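Local coordinates for protein beta-lactamase (Klebsiella pneumoniae, PDB 6KBY) that probably hydrolyses beta-lactam antibiotics to substituted beta-amino acids as a class C serine enzyme, and here holds AMP in its active-site pocket, at residues L52-P57 / W207-K212; Q124-E129 / Y156-T161. One frame throughout, in Å; residues are numbered along the deposited sequence.

Contact 1: residues L52-P57 / W207-K212; sequences LAAKQP and WGYNKK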
loop_
_atom_site.group_PDB
_atom_site.type_symbol
_atom_site.label_atom_id
_atom_site.label_comp_id
_atom_site.label_asym_id
_atom_site.label_seq_id
_atom_site.Cartn_x
_atom_site.Cartn_y
_atom_site.Cartn_z
ATOM N N LEU A 52 -16.193 7.558 -14.763
ATOM C CA LEU A 52 -16.410 6.283 -15.435
ATOM C C LEU A 52 -15.387 5.239 -15.014
ATOM O O LEU A 52 -14.177 5.485 -15.069
ATOM C CB LEU A 52 -16.313 6.462 -16.948
ATOM C CG LEU A 52 -17.265 7.487 -17.549
ATOM C CD1 LEU A 52 -17.068 7.577 -19.060
ATOM C CD2 LEU A 52 -18.691 7.128 -17.195
ATOM N N ALA A 53 -15.895 4.055 -14.658
ATOM C CA ALA A 53 -15.054 2.879 -14.479
ATOM C C ALA A 53 -14.591 2.316 -15.817
ATOM O O ALA A 53 -13.517 1.713 -15.897
ATOM C CB ALA A 53 -15.840 1.815 -13.719
ATOM N N ALA A 54 -15.387 2.497 -16.870
ATOM C CA ALA A 54 -15.040 2.038 -18.207
ATOM C C ALA A 54 -15.664 2.991 -19.213
ATOM O O ALA A 54 -16.761 3.504 -18.988
ATOM C CB ALA A 54 -15.560 0.619 -18.458
ATOM N N LYS A 55 -14.959 3.223 -20.320
ATOM C CA LYS A 55 -15.448 4.141 -21.344
ATOM C C LYS A 55 -16.367 3.470 -22.356
ATOM O O LYS A 55 -17.365 4.067 -22.775
ATOM C CB LYS A 55 -14.271 4.762 -22.093
ATOM C CG LYS A 55 -13.366 5.615 -21.238
ATOM C CD LYS A 55 -12.287 6.253 -22.086
ATOM C CE LYS A 55 -11.283 6.992 -21.228
ATOM N NZ LYS A 55 -10.251 7.683 -22.049
ATOM N N GLN A 56 -16.045 2.249 -22.766
ATOM C CA GLN A 56 -16.751 1.616 -23.871
ATOM C C GLN A 56 -16.833 0.104 -23.688
ATOM O O GLN A 56 -15.824 -0.590 -23.809
ATOM C CB GLN A 56 -16.056 1.950 -25.192
ATOM C CG GLN A 56 -16.846 1.556 -26.428
ATOM C CD GLN A 56 -18.314 1.917 -26.319
ATOM O OE1 GLN A 56 -18.666 3.050 -25.987
ATOM N NE2 GLN A 56 -19.181 0.949 -26.593
ATOM N N PRO A 57 -18.032 -0.415 -23.374
ATOM C CA PRO A 57 -19.263 0.324 -23.067
ATOM C C PRO A 57 -19.148 1.120 -21.768
ATOM O O PRO A 57 -18.442 0.708 -20.847
ATOM C CB PRO A 57 -20.305 -0.788 -22.898
ATOM C CG PRO A 57 -19.749 -1.945 -23.649
ATOM C CD PRO A 57 -18.273 -1.865 -23.438
ATOM N N TRP A 207 -11.743 -0.618 -15.760
ATOM C CA TRP A 207 -10.600 -0.692 -16.651
ATOM C C TRP A 207 -9.651 0.453 -16.331
ATOM O O TRP A 207 -10.086 1.550 -15.968
ATOM C CB TRP A 207 -11.053 -0.641 -18.112
ATOM C CG TRP A 207 -11.638 -1.949 -18.530
ATOM C CD1 TRP A 207 -12.953 -2.307 -18.512
ATOM C CD2 TRP A 207 -10.911 -3.100 -18.968
ATOM N NE1 TRP A 207 -13.093 -3.612 -18.937
ATOM C CE2 TRP A 207 -11.852 -4.118 -19.222
ATOM C CE3 TRP A 207 -9.556 -3.367 -19.172
ATOM C CZ2 TRP A 207 -11.477 -5.384 -19.679
ATOM C CZ3 TRP A 207 -9.187 -4.623 -19.632
ATOM C CH2 TRP A 207 -10.143 -5.614 -19.873
ATOM N N GLY A 208 -8.356 0.175 -16.416
ATOM C CA GLY A 208 -7.370 1.223 -16.326
ATOM C C GLY A 208 -7.055 1.771 -17.693
ATOM O O GLY A 208 -7.234 1.094 -18.699
ATOM N N TYR A 209 -6.587 3.011 -17.746
ATOM C CA TYR A 209 -6.283 3.658 -19.017
ATOM C C TYR A 209 -4.826 4.095 -19.009
ATOM O O TYR A 209 -4.428 4.930 -18.188
ATOM C CB TYR A 209 -7.278 4.788 -19.310
ATOM C CG TYR A 209 -8.635 4.170 -19.556
ATOM C CD1 TYR A 209 -9.496 3.889 -18.503
ATOM C CD2 TYR A 209 -9.012 3.769 -20.834
ATOM C CE1 TYR A 209 -10.705 3.262 -18.718
ATOM C CE2 TYR A 209 -10.221 3.147 -21.061
ATOM C CZ TYR A 209 -11.066 2.895 -20.001
ATOM O OH TYR A 209 -12.269 2.268 -20.211
ATOM N N ASN A 210 -4.026 3.494 -19.894
ATOM C CA ASN A 210 -2.582 3.688 -19.882
ATOM C C ASN A 210 -2.219 5.018 -20.543
ATOM O O ASN A 210 -3.083 5.844 -20.856
ATOM C CB ASN A 210 -1.856 2.471 -20.463
ATOM C CG ASN A 210 -2.065 2.309 -21.965
ATOM O OD1 ASN A 210 -2.616 3.185 -22.634
ATOM N ND2 ASN A 210 -1.606 1.182 -22.504
ATOM N N LYS A 211 -0.919 5.237 -20.763
ATOM C CA LYS A 211 -0.461 6.512 -21.309
ATOM C C LYS A 211 -1.031 6.782 -22.692
ATOM O O LYS A 211 -1.216 7.946 -23.068
ATOM C CB LYS A 211 1.062 6.539 -21.374
ATOM C CG LYS A 211 1.741 6.640 -20.035
ATOM C CD LYS A 211 3.240 6.675 -20.239
ATOM C CE LYS A 211 3.982 6.767 -18.926
ATOM N NZ LYS A 211 5.438 6.934 -19.161
ATOM N N LYS A 212 -1.297 5.737 -23.466
ATOM C CA LYS A 212 -1.933 5.888 -24.766
ATOM C C LYS A 212 -3.445 5.716 -24.689
ATOM O O LYS A 212 -4.100 5.565 -25.725
ATOM C CB LYS A 212 -1.292 4.946 -25.788
ATOM C CG LYS A 212 0.138 5.360 -26.124
ATOM C CD LYS A 212 0.808 4.450 -27.134
ATOM C CE LYS A 212 2.240 4.920 -27.403
ATOM N NZ LYS A 212 2.958 4.046 -28.364
#

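Contact 2: residues Q124-E129 / Y156-T161; sequences QLFMPE and YSNIGT. With AMP (adenosine monophosphate), chain B.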
loop_
_atom_site.group_PDB
_atom_site.type_symbol
_atom_site.label_atom_id
_atom_site.label_comp_id
_atom_site.label_asym_id
_atom_site.label_seq_id
_atom_site.Cartn_x
_atom_site.Cartn_y
_atom_site.Cartn_z
ATOM N N GLN A 124 16.775 -5.152 -6.316
ATOM C CA GLN A 124 16.371 -4.100 -7.233
ATOM C C GLN A 124 14.848 -3.940 -7.248
ATOM O O GLN A 124 14.091 -4.747 -6.702
ATOM C CB GLN A 124 16.890 -4.400 -8.638
ATOM C CG GLN A 124 16.224 -5.595 -9.281
ATOM C CD GLN A 124 16.915 -5.992 -10.563
ATOM O OE1 GLN A 124 18.149 -5.997 -10.635
ATOM N NE2 GLN A 124 16.139 -6.328 -11.582
ATOM N N LEU A 125 14.404 -2.905 -7.956
ATOM C CA LEU A 125 12.990 -2.552 -7.977
ATOM C C LEU A 125 12.138 -3.643 -8.616
ATOM O O LEU A 125 11.132 -4.075 -8.041
ATOM C CB LEU A 125 12.818 -1.220 -8.708
ATOM C CG LEU A 125 11.388 -0.719 -8.894
ATOM C CD1 LEU A 125 10.641 -0.668 -7.574
ATOM C CD2 LEU A 125 11.406 0.657 -9.541
ATOM N N PHE A 126 12.501 -4.079 -9.820
ATOM C CA PHE A 126 11.655 -4.951 -10.624
ATOM C C PHE A 126 12.223 -6.359 -10.733
ATOM O O PHE A 126 13.421 -6.542 -10.969
ATOM C CB PHE A 126 11.495 -4.391 -12.041
ATOM C CG PHE A 126 10.748 -3.091 -12.096
ATOM C CD1 PHE A 126 9.438 -3.012 -11.647
ATOM C CD2 PHE A 126 11.349 -1.947 -12.590
ATOM C CE1 PHE A 126 8.744 -1.815 -11.693
ATOM C CE2 PHE A 126 10.661 -0.752 -12.648
ATOM C CZ PHE A 126 9.360 -0.681 -12.195
ATOM N N MET A 127 11.345 -7.345 -10.602
ATOM C CA MET A 127 11.698 -8.723 -10.914
ATOM C C MET A 127 12.198 -8.806 -12.353
ATOM O O MET A 127 11.556 -8.256 -13.257
ATOM C CB MET A 127 10.448 -9.592 -10.781
ATOM C CG MET A 127 10.707 -11.075 -10.934
ATOM S SD MET A 127 11.509 -11.766 -9.476
ATOM C CE MET A 127 10.161 -11.674 -8.301
ATOM N N PRO A 128 13.325 -9.466 -12.607
ATOM C CA PRO A 128 13.739 -9.694 -13.998
ATOM C C PRO A 128 12.606 -10.328 -14.797
ATOM O O PRO A 128 11.953 -11.267 -14.345
ATOM C CB PRO A 128 14.935 -10.640 -13.855
ATOM C CG PRO A 128 15.508 -10.294 -12.511
ATOM C CD PRO A 128 14.322 -9.954 -11.638
ATOM N N GLU A 129 12.369 -9.793 -15.999
ATOM C CA GLU A 129 11.191 -10.188 -16.768
ATOM C C GLU A 129 11.225 -11.657 -17.170
ATOM O O GLU A 129 10.168 -12.265 -17.378
ATOM C CB GLU A 129 11.041 -9.309 -18.012
ATOM C CG GLU A 129 10.549 -7.899 -17.730
ATOM C CD GLU A 129 10.325 -7.097 -18.999
ATOM O OE1 GLU A 129 10.296 -7.703 -20.092
ATOM O OE2 GLU A 129 10.178 -5.860 -18.902
ATOM N N TYR A 156 13.657 0.738 -2.863
ATOM C CA TYR A 156 12.284 0.258 -2.942
ATOM C C TYR A 156 12.230 -0.930 -3.899
ATOM O O TYR A 156 12.785 -0.875 -5.002
ATOM C CB TYR A 156 11.426 1.418 -3.448
ATOM C CG TYR A 156 9.948 1.170 -3.472
ATOM C CD1 TYR A 156 9.183 1.277 -2.323
ATOM C CD2 TYR A 156 9.299 0.903 -4.666
ATOM C CE1 TYR A 156 7.818 1.079 -2.357
ATOM C CE2 TYR A 156 7.932 0.699 -4.707
ATOM C CZ TYR A 156 7.202 0.779 -3.540
ATOM O OH TYR A 156 5.837 0.587 -3.559
ATOM N N SER A 157 11.599 -2.027 -3.474
ATOM C CA SER A 157 11.754 -3.281 -4.208
ATOM C C SER A 157 10.479 -4.108 -4.240
ATOM O O SER A 157 9.971 -4.518 -3.189
ATOM C CB SER A 157 12.886 -4.120 -3.617
ATOM O OG SER A 157 13.003 -5.358 -4.309
ATOM N N ASN A 158 10.016 -4.417 -5.454
ATOM C CA ASN A 158 8.954 -5.407 -5.592
ATOM C C ASN A 158 9.436 -6.798 -5.210
ATOM O O ASN A 158 8.658 -7.600 -4.679
ATOM C CB ASN A 158 8.417 -5.403 -7.019
ATOM C CG ASN A 158 7.733 -4.103 -7.347
ATOM O OD1 ASN A 158 6.709 -3.783 -6.764
ATOM N ND2 ASN A 158 8.350 -3.297 -8.205
ATOM N N ILE A 159 10.703 -7.108 -5.482
ATOM C CA ILE A 159 11.222 -8.444 -5.197
ATOM C C ILE A 159 11.282 -8.681 -3.697
ATOM O O ILE A 159 10.832 -9.716 -3.196
ATOM C CB ILE A 159 12.606 -8.653 -5.837
ATOM C CG1 ILE A 159 12.633 -8.231 -7.308
ATOM C CG2 ILE A 159 13.029 -10.111 -5.679
ATOM C CD1 ILE A 159 14.017 -8.363 -7.949
ATOM N N GLY A 160 11.868 -7.736 -2.960
ATOM C CA GLY A 160 11.927 -7.881 -1.514
ATOM C C GLY A 160 10.550 -8.019 -0.887
ATOM O O GLY A 160 10.344 -8.850 0.002
ATOM N N THR A 161 9.582 -7.233 -1.368
ATOM C CA THR A 161 8.216 -7.362 -0.868
ATOM C C THR A 161 7.662 -8.744 -1.166
ATOM O O THR A 161 6.951 -9.332 -0.341
ATOM C CB THR A 161 7.310 -6.300 -1.492
ATOM O OG1 THR A 161 7.905 -5.007 -1.361
ATOM C CG2 THR A 161 5.956 -6.304 -0.811
HETATM P P AMP B . 4.004 0.386 -6.638
HETATM O O1P AMP B . 2.646 0.753 -7.149
HETATM O O2P AMP B . 4.930 1.489 -6.199
HETATM O "O5'" AMP B . 4.740 -0.560 -7.681
HETATM C "C5'" AMP B . 4.058 -1.669 -8.247
HETATM C "C4'" AMP B . 3.737 -1.446 -9.702
HETATM O "O4'" AMP B . 4.962 -1.455 -10.485
HETATM C "C3'" AMP B . 2.869 -2.517 -10.348
HETATM O "O3'" AMP B . 1.487 -2.332 -10.104
HETATM C "C2'" AMP B . 3.259 -2.432 -11.815
HETATM O "O2'" AMP B . 2.630 -1.323 -12.442
HETATM C "C1'" AMP B . 4.754 -2.140 -11.703
HETATM N N9 AMP B . 5.551 -3.381 -11.671
HETATM C C8 AMP B . 6.241 -3.849 -10.606
HETATM N N7 AMP B . 6.872 -5.015 -10.906
HETATM C C5 AMP B . 6.579 -5.305 -12.190
HETATM C C6 AMP B . 6.919 -6.391 -13.135
HETATM N N6 AMP B . 7.710 -7.421 -12.753
HETATM N N1 AMP B . 6.407 -6.322 -14.387
HETATM C C2 AMP B . 5.615 -5.302 -14.775
HETATM N N3 AMP B . 5.267 -4.281 -13.967
HETATM C C4 AMP B . 5.711 -4.227 -12.688
#

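Contact 1: residues L52-P57 / W207-K212
Lys55 and Tyr209 meet beside a classic beta bulge, Ala53 and Ala54 both facing one residue of strand 58-60, where the short hairpin of strands 54-55 and 58-60 packs against a second two-stranded ribbon, 208-209 with 215-216. The case illustrates how a tyrosine can serve as both a hydrogen-bonding group and a flat packing surface. The CB of Tyr209 is directed at the 52-57 segment, and the ring reaches across until the hydroxyl OH takes the backbone N-H of Lys55, with N and OH 2.9 Å apart and an angle at the hydrogen of 160°. The same OH sits 3.4 Å from Ala54 CA, so the end of the ring is lodged against backbone. Lys55 then runs back along the ring in the opposite direction. Its CG stands beside its own N, anti to the carbonyl carbon (chi1 -63°), and the chain is extended from there, which carries CG past Tyr209 CZ, CD past CE2 and CE over one face, 4.0 Å from the ring centroid in a CH-pi contact. NZ lies farther along, 4.8 Å from that centroid, an off-centre cation-pi arrangement. Pro33 touches both side chains, while Tyr209 O receives a hydrogen bond from Lys348 NZ. On the bulge itself, Ala53 O accepts a backbone hydrogen bond from Trp207 N, 2.9 Å away. The indole, stacked with His217, turns its edge to the alanine beyond: Trp207 CD1 rests 3.9 Å from Ala54 CB, which lies near the plane of the ring.

Contact 2: residues Q124-E129 / Y156-T161
Leu125 O is gripped twice by a single residue: Asn158 offers it both its backbone N, at 2.8 Å, and its side-chain ND2, at 2.9 Å. The two donors approach differently, the backbone N tilted 16° from the carbonyl plane and ND2 well above it. With its rotation thus restrained, the amide turns OD1 to Lys74 NZ. The preceding carbonyl, Gln124 O, accepts from Ser157 OG at 2.7 Å. Ser157 is the N-cap of helix 158-171, and its OG also accepts from Gly160 N, so one hydroxyl ties the loop to the helix start. Tyr156-Ser157-Asn158 matches the Y-x-N motif of class C beta-lactamases, close to Ser71 of the probable SxxK motif. Tyr156 OH is hydrogen-bonded to Lys321 NZ and lies 2.9 Å from AMP O2P, while Leu125 CD1 meets the edge of the tyrosine ring at CD2, 3.6 Å away. Leu125 CG, anti to its N (chi1 177°), lies over the centre of the Phe126 ring; the edge of that ring faces the nucleotide, with CD1 3.3 Å from AMP N7. Farther along, Ile159 points into the loop, its CD1 3.6 Å from Phe126 O and 4.0 Å from Pro128 CD.

How the contacts relate
Both contacts fix a loop or short strand through backbone groups, yet their settings differ. Contact 1 joins two small ribbons away from the annotated sites, its buried tyrosine and alanines bordered by an exposed tryptophan; contact 2 lies nearer the centre of the chain, partly buried, and forms part of the wall of the AMP pocket. They share no helix or strand, and their nearest atoms remain about 11 Å apart, although contact 2 falls between the two segments of contact 1 in sequence. The chemistry follows place: a lysine chain packed on an aromatic face in the first, and in the second a helix start whose polar side chains serve both loop and pocket.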